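Local atomic coordinates of putative drug/sodium antiporter (Escherichia coli, PDB entry 4Z3N), a protein that probably works as a membrane antiporter of the MATE family, exporting drug-like compounds and the bacterial genotoxin colibactin. Residues A[376-381]-A[434-439]; A[384-389]-A[441-446]; A[162-167]-A[220-225]. All blocks are in the same frame, centred on the assembly; numbering follows the deposited sequence.

Interactions 1 and 2 sit one after the other along helix 432-453, which packs against helix 366-379 in the first and helix 382-399 in the second, and one monoolein (chain B) touches both. Interaction 3 joins helices 162-177 and 209-232 on the opposite side of the chain's centre, about 34 Å from interaction 2 between centres. The first two are mostly buried; the third is partly buried. Aromatic rings set the chemistry of the first pair: an isoleucine methyl and a methionine sulfur in 376-381/434-439, two phenylalanines in 384-389/441-446. Interaction 3 has aliphatic tips and a glutamine amide instead, and its axes stand farther apart than those of interaction 2, at the same 45°.

Interaction 1 of 3, residues A[376-381]-A[434-439]. With OLC ((2R)-2,3-dihydroxypropyl (9Z)-octadec-9-enoate), chain B; OLC ((2R)-2,3-dihydroxypropyl (9Z)-octadec-9-enoate), chain D; OLC ((2R)-2,3-dihydroxypropyl (9Z)-octadec-9-enoate), chain C.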
# COMPACT_ATOMS: atom_id res chain seq x y z
N THR A 376 7.93 14.86 -14.38
CA THR A 376 8.79 14.75 -13.22
C THR A 376 9.21 16.13 -12.74
O THR A 376 9.15 16.42 -11.53
CB THR A 376 10.03 13.91 -13.53
OG1 THR A 376 9.62 12.58 -13.90
CG2 THR A 376 10.96 13.86 -12.31
N ARG A 377 9.60 16.99 -13.67
CA ARG A 377 10.08 18.32 -13.29
C ARG A 377 9.00 19.11 -12.57
O ARG A 377 9.27 19.87 -11.63
CB ARG A 377 10.55 19.10 -14.51
CG ARG A 377 11.83 18.58 -15.13
CD ARG A 377 12.54 19.73 -15.78
NE ARG A 377 13.86 19.37 -16.25
CZ ARG A 377 14.25 19.46 -17.52
NH1 ARG A 377 13.40 19.90 -18.44
NH2 ARG A 377 15.49 19.13 -17.85
N ILE A 378 7.76 18.97 -13.05
CA ILE A 378 6.67 19.72 -12.46
C ILE A 378 6.17 19.09 -11.16
O ILE A 378 6.08 19.76 -10.15
CB ILE A 378 5.51 19.89 -13.46
CG1 ILE A 378 5.99 20.73 -14.66
CG2 ILE A 378 4.29 20.52 -12.77
CD1 ILE A 378 4.91 21.16 -15.63
N MET A 379 5.89 17.79 -11.19
CA MET A 379 5.20 17.12 -10.08
C MET A 379 6.06 16.50 -8.98
O MET A 379 5.55 16.18 -7.91
CB MET A 379 4.29 16.02 -10.65
CG MET A 379 3.25 16.48 -11.65
SD MET A 379 2.30 15.11 -12.34
CE MET A 379 1.24 14.72 -10.94
N ALA A 380 7.36 16.32 -9.23
CA ALA A 380 8.20 15.53 -8.33
C ALA A 380 8.29 16.11 -6.92
O ALA A 380 8.22 15.37 -5.94
CB ALA A 380 9.59 15.38 -8.90
N LEU A 381 8.44 17.42 -6.81
CA LEU A 381 8.57 18.05 -5.51
C LEU A 381 7.29 17.94 -4.69
O LEU A 381 7.33 18.10 -3.47
CB LEU A 381 8.98 19.52 -5.66
CG LEU A 381 10.44 19.71 -6.09
CD1 LEU A 381 10.76 21.17 -6.40
CD2 LEU A 381 11.30 19.18 -4.98
N GLY A 434 -1.25 21.36 -17.98
CA GLY A 434 -2.36 21.68 -17.11
C GLY A 434 -2.76 20.50 -16.24
O GLY A 434 -3.11 20.68 -15.09
N VAL A 435 -2.72 19.29 -16.79
CA VAL A 435 -2.95 18.10 -16.01
C VAL A 435 -1.94 18.01 -14.86
O VAL A 435 -2.31 17.90 -13.69
CB VAL A 435 -2.83 16.82 -16.88
CG1 VAL A 435 -3.10 15.58 -16.03
CG2 VAL A 435 -3.77 16.88 -18.08
N TYR A 436 -0.66 18.06 -15.22
CA TYR A 436 0.42 17.97 -14.25
C TYR A 436 0.23 18.95 -13.08
O TYR A 436 0.34 18.56 -11.90
CB TYR A 436 1.75 18.25 -14.92
CG TYR A 436 2.13 17.30 -16.02
CD1 TYR A 436 1.57 16.04 -16.10
CD2 TYR A 436 3.07 17.67 -16.97
CE1 TYR A 436 1.95 15.15 -17.11
CE2 TYR A 436 3.45 16.81 -17.98
CZ TYR A 436 2.90 15.56 -18.05
OH TYR A 436 3.30 14.73 -19.06
N PHE A 437 -0.07 20.21 -13.38
CA PHE A 437 -0.22 21.19 -12.32
C PHE A 437 -1.50 20.94 -11.53
O PHE A 437 -1.51 20.99 -10.30
CB PHE A 437 -0.20 22.62 -12.87
CG PHE A 437 1.18 23.15 -13.09
CD1 PHE A 437 2.00 23.47 -12.01
CD2 PHE A 437 1.68 23.33 -14.38
CE1 PHE A 437 3.29 23.97 -12.20
CE2 PHE A 437 2.97 23.83 -14.59
CZ PHE A 437 3.77 24.14 -13.49
N GLY A 438 -2.59 20.65 -12.24
CA GLY A 438 -3.86 20.49 -11.59
C GLY A 438 -3.83 19.32 -10.64
O GLY A 438 -4.30 19.41 -9.50
N ALA A 439 -3.23 18.22 -11.10
CA ALA A 439 -3.27 16.96 -10.39
C ALA A 439 -2.54 17.02 -9.05
O ALA A 439 -2.96 16.38 -8.09
CB ALA A 439 -2.68 15.86 -11.27
C18 OLC B . -0.48 7.35 -2.43
C10 OLC B . 2.59 13.98 -7.32
C9 OLC B . 2.99 12.82 -7.88
C17 OLC B . 0.27 8.32 -3.32
C11 OLC B . 1.18 14.16 -6.78
C8 OLC B . 3.92 12.85 -9.07
C24 OLC B . -5.10 13.77 -10.18
C16 OLC B . -0.61 9.52 -3.59
C12 OLC B . 0.34 12.90 -6.95
C7 OLC B . 4.33 11.46 -9.51
C15 OLC B . 0.15 10.57 -4.39
C13 OLC B . -0.48 12.65 -5.69
C6 OLC B . 3.21 10.79 -10.30
C14 OLC B . -0.77 11.18 -5.44
C5 OLC B . 2.64 11.73 -11.34
C4 OLC B . 1.24 11.28 -11.73
C3 OLC B . 0.40 11.02 -10.50
C2 OLC B . -1.08 10.99 -10.82
C21 OLC B . -3.45 12.84 -8.55
C1 OLC B . -1.88 11.41 -9.59
C22 OLC B . -4.87 13.34 -8.74
O19 OLC B . -1.48 11.20 -8.46
O25 OLC B . -6.36 13.31 -10.62
O23 OLC B . -5.79 12.31 -8.42
O20 OLC B . -3.03 12.20 -9.74
C9 OLC D . 12.33 22.30 -10.49
C8 OLC D . 12.35 22.65 -11.96
C7 OLC D . 13.66 22.20 -12.60
C6 OLC D . 13.67 22.50 -14.09
C5 OLC D . 15.06 22.28 -14.67
C4 OLC D . 15.11 22.87 -16.07
C3 OLC D . 16.34 23.75 -16.29
C2 OLC D . 16.34 24.36 -17.68
C1 OLC D . 16.97 23.44 -18.71
C9 OLC C . 6.48 22.81 -4.81
C8 OLC C . 6.01 22.42 -6.20
C7 OLC C . 6.35 23.50 -7.21
C6 OLC C . 6.74 22.86 -8.53
C5 OLC C . 6.99 23.95 -9.55
C4 OLC C . 7.63 23.37 -10.80
C3 OLC C . 7.41 24.29 -12.00
C2 OLC C . 8.53 24.10 -13.01
C1 OLC C . 7.96 24.05 -14.42
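Ile-378 and Met-379 of helix 366-379 pack against Tyr-436, Phe-437 and Ala-439 near the start of helix 432-453, an apolar, mostly buried contact between two predicted transmembrane helices. Ile-378 fits against both aromatic residues. Its CG2, anti to the backbone N (chi1 to CG1 -64°), sits over the centre of the Phe-437 ring, 3.6 Å from the centroid and 12° off the normal, a CH-pi contact. The other branch extends so that CD1 comes 3.5 Å from Phe-437 CE2 and also meets the edge of the Tyr-436 ring. Ile-378 and Phe-437 cross at about a right angle, with the CG2 branch over one face of the ring.

Met-379 meets the Tyr-436 ring at CD1, whereas Ile-378 CD1 is nearest Tyr-436 CD2. Its CG is 3.6 Å from Tyr-436 O, and its SD approaches the ring obliquely, 3.9 Å from Tyr-436 CD1, a Met-aromatic contact. A bend at the end of the Met-379 chain (chi3 75°) carries CE on toward Ala-439 CB, 4.1 Å away, and against the acyl chain of the monoolein of chain B. The glycerol end of the same lipid reaches Ala-439 CB through C24. A second monoolein, chain C, lies at the edge of Phe-437, its C3 3.9 Å from Phe-437 CZ.

Farther out, the Tyr-436 ring leads back along helix 366-379 to Tyr-371, Leu-374 and Gln-375, while Tyr-277 of helix 250-284 touches both Met-379 and Tyr-436. Ser-417 OG is hydrogen-bonded to Ala-439 O. Methyl-on-ring and sulfur-beside-ring contacts of this kind, lined by lipid, join the tenth and twelfth predicted membrane helices of the twelve-helix MATE fold.

Interaction 2 of 3, residues A[384-389]-A[441-446]; sequences PFVAIS and SGTFVA. With OLC ((2R)-2,3-dihydroxypropyl (9Z)-octadec-9-enoate), chain B.
Phe-444 turns an edge toward one face of Phe-385, an edge-to-face pair with centroids 5.1 Å apart and planes at 56°. Phe-444 CE1 makes the touch, 3.7 Å from Phe-385 CG and displaced from the ring centre toward the rim. Beside the rings, Thr-443 sends its two branches different ways. CG2, anti to the backbone N, meets Phe-385 CB at 3.7 Å and packs on the backbone N of Val-386; OG1 lies 3.7 Å from Val-386 CG2 and next to C13 of the monoolein of chain B, whose tail also runs along Val-386 CG1. One turn on, Ser-389 CB rests on Ala-446 CB at 3.8 Å, two small residues that allow the backbones to come close.

The segment axes approach to 8.4 Å and cross at 45°, joining the tenth and twelfth of the membrane helices predicted for this MATE transporter. Helix 432-453 is kinked here, the N atoms of Gly-442 and Thr-443 lacking a bond to the preceding turn.

In the next layer, Arg-412 of helix 402-413 touches Val-386, Thr-443 and Ala-446, and its NH1 is hydrogen-bonded to Ser-389 OG, giving that buried hydroxyl a partner. Phe-341 of helix 326-358 forms another edge-to-face pair with Phe-385, and Tyr-333 OH is hydrogen-bonded to Ile-388 O.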
# COMPACT_ATOMS: atom_id res chain seq x y z
N PRO A 384 7.14 14.74 -1.61
CA PRO A 384 7.44 14.80 -0.16
C PRO A 384 6.29 15.45 0.61
O PRO A 384 6.03 15.15 1.78
CB PRO A 384 8.71 15.64 -0.10
CG PRO A 384 8.78 16.38 -1.43
CD PRO A 384 8.13 15.47 -2.41
N PHE A 385 5.55 16.32 -0.08
CA PHE A 385 4.37 16.92 0.51
C PHE A 385 3.23 15.91 0.71
O PHE A 385 2.41 16.08 1.60
CB PHE A 385 3.91 18.09 -0.35
CG PHE A 385 4.74 19.33 -0.15
CD1 PHE A 385 5.83 19.58 -0.97
CD2 PHE A 385 4.45 20.23 0.88
CE1 PHE A 385 6.61 20.70 -0.78
CE2 PHE A 385 5.22 21.36 1.07
CZ PHE A 385 6.31 21.59 0.24
N VAL A 386 3.20 14.85 -0.11
CA VAL A 386 2.25 13.75 0.06
C VAL A 386 2.38 13.13 1.47
O VAL A 386 1.38 12.66 2.04
CB VAL A 386 2.47 12.65 -1.04
CG1 VAL A 386 1.52 11.45 -0.85
CG2 VAL A 386 2.30 13.24 -2.43
N ALA A 387 3.58 13.14 2.03
CA ALA A 387 3.81 12.57 3.36
C ALA A 387 2.94 13.23 4.41
O ALA A 387 2.51 12.59 5.36
CB ALA A 387 5.26 12.70 3.74
N ILE A 388 2.67 14.51 4.24
CA ILE A 388 1.97 15.25 5.29
C ILE A 388 0.54 14.74 5.46
O ILE A 388 0.13 14.41 6.58
CB ILE A 388 1.99 16.77 4.99
CG1 ILE A 388 3.44 17.28 5.05
CG2 ILE A 388 1.15 17.52 6.01
CD1 ILE A 388 3.74 18.43 4.15
N SER A 389 -0.20 14.63 4.37
CA SER A 389 -1.57 14.11 4.44
C SER A 389 -1.63 12.58 4.56
O SER A 389 -2.50 12.04 5.25
CB SER A 389 -2.37 14.58 3.24
OG SER A 389 -1.97 13.87 2.10
N SER A 441 -2.24 19.77 -7.20
CA SER A 441 -2.84 20.78 -6.35
C SER A 441 -3.64 20.20 -5.17
O SER A 441 -3.79 20.84 -4.15
CB SER A 441 -3.75 21.72 -7.18
OG SER A 441 -4.92 21.04 -7.62
N GLY A 442 -4.15 18.98 -5.31
CA GLY A 442 -4.79 18.29 -4.21
C GLY A 442 -3.83 17.93 -3.08
O GLY A 442 -4.22 17.92 -1.91
N THR A 443 -2.57 17.65 -3.43
CA THR A 443 -1.54 17.32 -2.45
C THR A 443 -1.22 18.52 -1.57
O THR A 443 -0.82 18.39 -0.41
CB THR A 443 -0.23 16.81 -3.14
OG1 THR A 443 -0.41 15.45 -3.56
CG2 THR A 443 0.98 16.88 -2.21
N PHE A 444 -1.36 19.71 -2.14
CA PHE A 444 -1.01 20.88 -1.34
C PHE A 444 -2.14 21.25 -0.39
O PHE A 444 -1.90 21.40 0.80
CB PHE A 444 -0.56 22.02 -2.26
CG PHE A 444 0.77 21.73 -2.93
CD1 PHE A 444 1.94 21.71 -2.17
CD2 PHE A 444 0.83 21.40 -4.27
CE1 PHE A 444 3.17 21.40 -2.77
CE2 PHE A 444 2.05 21.09 -4.87
CZ PHE A 444 3.22 21.10 -4.12
N VAL A 445 -3.36 21.32 -0.89
CA VAL A 445 -4.53 21.56 -0.07
C VAL A 445 -4.62 20.55 1.10
O VAL A 445 -4.78 20.93 2.26
CB VAL A 445 -5.82 21.51 -0.94
CG1 VAL A 445 -7.06 21.86 -0.13
CG2 VAL A 445 -5.68 22.46 -2.09
N ALA A 446 -4.50 19.27 0.77
CA ALA A 446 -4.51 18.20 1.75
C ALA A 446 -3.38 18.30 2.78
O ALA A 446 -3.52 17.87 3.93
CB ALA A 446 -4.45 16.85 1.02
C18 OLC B . -0.48 7.35 -2.43
C10 OLC B . 2.59 13.98 -7.32
C9 OLC B . 2.99 12.82 -7.88
C17 OLC B . 0.27 8.32 -3.32
C11 OLC B . 1.18 14.16 -6.78
C8 OLC B . 3.92 12.85 -9.07
C24 OLC B . -5.10 13.77 -10.18
C16 OLC B . -0.61 9.52 -3.59
C12 OLC B . 0.34 12.90 -6.95
C7 OLC B . 4.33 11.46 -9.51
C15 OLC B . 0.15 10.57 -4.39
C13 OLC B . -0.48 12.65 -5.69
C6 OLC B . 3.21 10.79 -10.30
C14 OLC B . -0.77 11.18 -5.44
C5 OLC B . 2.64 11.73 -11.34
C4 OLC B . 1.24 11.28 -11.73
C3 OLC B . 0.40 11.02 -10.50
C2 OLC B . -1.08 10.99 -10.82
C21 OLC B . -3.45 12.84 -8.55
C1 OLC B . -1.88 11.41 -9.59
C22 OLC B . -4.87 13.34 -8.74
O19 OLC B . -1.48 11.20 -8.46
O25 OLC B . -6.36 13.31 -10.62
O23 OLC B . -5.79 12.31 -8.42
O20 OLC B . -3.03 12.20 -9.74

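Interaction 3 of 3, residues A[162-167]-A[220-225]; sequences VFSIML and AQLSMV. With OLC ((2R)-2,3-dihydroxypropyl (9Z)-octadec-9-enoate), chain E.
Ile-165 points the end of its chain at the side-chain amide of Gln-221, where helix 162-177 passes helix 209-232. These belong to the fourth and sixth of the twelve membrane helices predicted for this MATE-fold transporter. The segments cross at 45° with their axes 9.9 Å apart at closest approach, so the gap is bridged by side-chain ends more than by backbone.

The two side chains meet at a slant. Ile-165 bends at its last torsion (chi2 -50°), bringing CD1 to 3.4 Å from Gln-221 NE2 and 4.0 Å from Gln-221 CD; a methyl thus rests on the nitrogen end of the amide, a van der Waals touch and not a polar one. Gln-221 is itself bent at chi2 (148°). The acyl chain of the monoolein of chain E runs beside its side chain, which Phe-82 of helix 75-101 and Ile-168 of helix 162-177 also touch.

Ser-164 and Leu-222 make the next point of contact, on a more exposed part of the interface. The CD2 branch of Leu-222 comes against the serine side chain, 3.8 Å from Ser-164 CB and slightly farther from its OG. Val-225 splits its methyls between two partners, and Ile-168 packs on it as well. Its CG1 faces the tip of Leu-167 in a looser aliphatic contact, Leu-167 CD1 to Val-225 CG1 4.4 Å, whereas Val-225 CG2 lies 4.1 Å from the backbone oxygen Ser-164 O.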
# COMPACT_ATOMS: atom_id res chain seq x y z
N VAL A 162 -6.57 -16.83 -2.17
CA VAL A 162 -7.21 -15.78 -1.38
C VAL A 162 -7.11 -15.92 0.15
O VAL A 162 -6.64 -15.00 0.83
CB VAL A 162 -8.70 -15.68 -1.76
CG1 VAL A 162 -9.44 -14.70 -0.82
CG2 VAL A 162 -8.83 -15.25 -3.21
N PHE A 163 -7.54 -17.05 0.70
CA PHE A 163 -7.51 -17.25 2.14
C PHE A 163 -6.08 -17.13 2.67
O PHE A 163 -5.86 -16.55 3.74
CB PHE A 163 -8.12 -18.60 2.52
CG PHE A 163 -8.21 -18.83 4.01
CD1 PHE A 163 -8.75 -17.86 4.85
CD2 PHE A 163 -7.77 -20.03 4.57
CE1 PHE A 163 -8.84 -18.07 6.21
CE2 PHE A 163 -7.86 -20.25 5.93
CZ PHE A 163 -8.40 -19.27 6.75
N SER A 164 -5.12 -17.64 1.92
CA SER A 164 -3.73 -17.61 2.36
C SER A 164 -3.21 -16.17 2.38
O SER A 164 -2.50 -15.77 3.32
CB SER A 164 -2.86 -18.49 1.45
OG SER A 164 -3.63 -19.54 0.88
N ILE A 165 -3.57 -15.40 1.36
CA ILE A 165 -3.24 -13.98 1.31
C ILE A 165 -3.90 -13.20 2.47
O ILE A 165 -3.25 -12.37 3.12
CB ILE A 165 -3.68 -13.34 -0.03
CG1 ILE A 165 -3.11 -14.11 -1.23
CG2 ILE A 165 -3.28 -11.87 -0.08
CD1 ILE A 165 -1.62 -14.38 -1.12
N MET A 166 -5.18 -13.46 2.72
CA MET A 166 -5.86 -12.82 3.85
C MET A 166 -5.17 -13.16 5.17
O MET A 166 -5.01 -12.30 6.02
CB MET A 166 -7.33 -13.22 3.90
CG MET A 166 -8.11 -12.88 2.64
SD MET A 166 -8.27 -11.11 2.27
CE MET A 166 -7.27 -10.88 0.80
N LEU A 167 -4.79 -14.43 5.31
CA LEU A 167 -4.07 -14.92 6.48
C LEU A 167 -2.80 -14.13 6.78
O LEU A 167 -2.50 -13.87 7.94
CB LEU A 167 -3.70 -16.39 6.29
CG LEU A 167 -4.53 -17.36 7.13
CD1 LEU A 167 -3.97 -18.77 7.01
CD2 LEU A 167 -4.54 -16.89 8.57
N ALA A 220 6.32 -19.47 -1.69
CA ALA A 220 7.02 -18.41 -0.99
C ALA A 220 6.10 -17.74 0.04
O ALA A 220 6.48 -17.53 1.18
CB ALA A 220 7.55 -17.37 -1.99
N GLN A 221 4.88 -17.42 -0.37
CA GLN A 221 3.97 -16.73 0.52
C GLN A 221 3.52 -17.63 1.66
O GLN A 221 3.37 -17.18 2.81
CB GLN A 221 2.76 -16.19 -0.26
CG GLN A 221 3.00 -14.81 -0.90
CD GLN A 221 2.23 -14.61 -2.22
OE1 GLN A 221 2.52 -13.68 -2.98
NE2 GLN A 221 1.26 -15.48 -2.50
N LEU A 222 3.31 -18.91 1.37
CA LEU A 222 2.92 -19.84 2.42
C LEU A 222 4.05 -20.06 3.44
O LEU A 222 3.79 -20.08 4.63
CB LEU A 222 2.48 -21.18 1.82
CG LEU A 222 1.06 -21.19 1.26
CD1 LEU A 222 0.73 -22.57 0.72
CD2 LEU A 222 0.06 -20.76 2.31
N SER A 223 5.28 -20.20 2.97
CA SER A 223 6.40 -20.35 3.90
C SER A 223 6.50 -19.14 4.82
O SER A 223 6.85 -19.28 6.00
CB SER A 223 7.73 -20.57 3.16
OG SER A 223 7.78 -19.86 1.94
N MET A 224 6.17 -17.96 4.31
CA MET A 224 6.01 -16.80 5.18
C MET A 224 4.93 -17.06 6.23
O MET A 224 5.15 -16.87 7.42
CB MET A 224 5.65 -15.57 4.37
CG MET A 224 6.75 -15.06 3.46
SD MET A 224 6.25 -13.46 2.79
CE MET A 224 5.51 -12.70 4.26
N VAL A 225 3.76 -17.50 5.76
CA VAL A 225 2.64 -17.83 6.62
C VAL A 225 3.05 -18.82 7.69
O VAL A 225 2.74 -18.67 8.88
CB VAL A 225 1.47 -18.41 5.80
CG1 VAL A 225 0.38 -18.91 6.70
CG2 VAL A 225 0.94 -17.37 4.84
C9 OLC E . 1.98 -12.13 -6.03
C8 OLC E . 3.35 -12.52 -5.52
C7 OLC E . 4.00 -11.36 -4.78
C6 OLC E . 4.89 -11.87 -3.67
C5 OLC E . 4.61 -11.10 -2.40
C4 OLC E . 4.45 -12.02 -1.20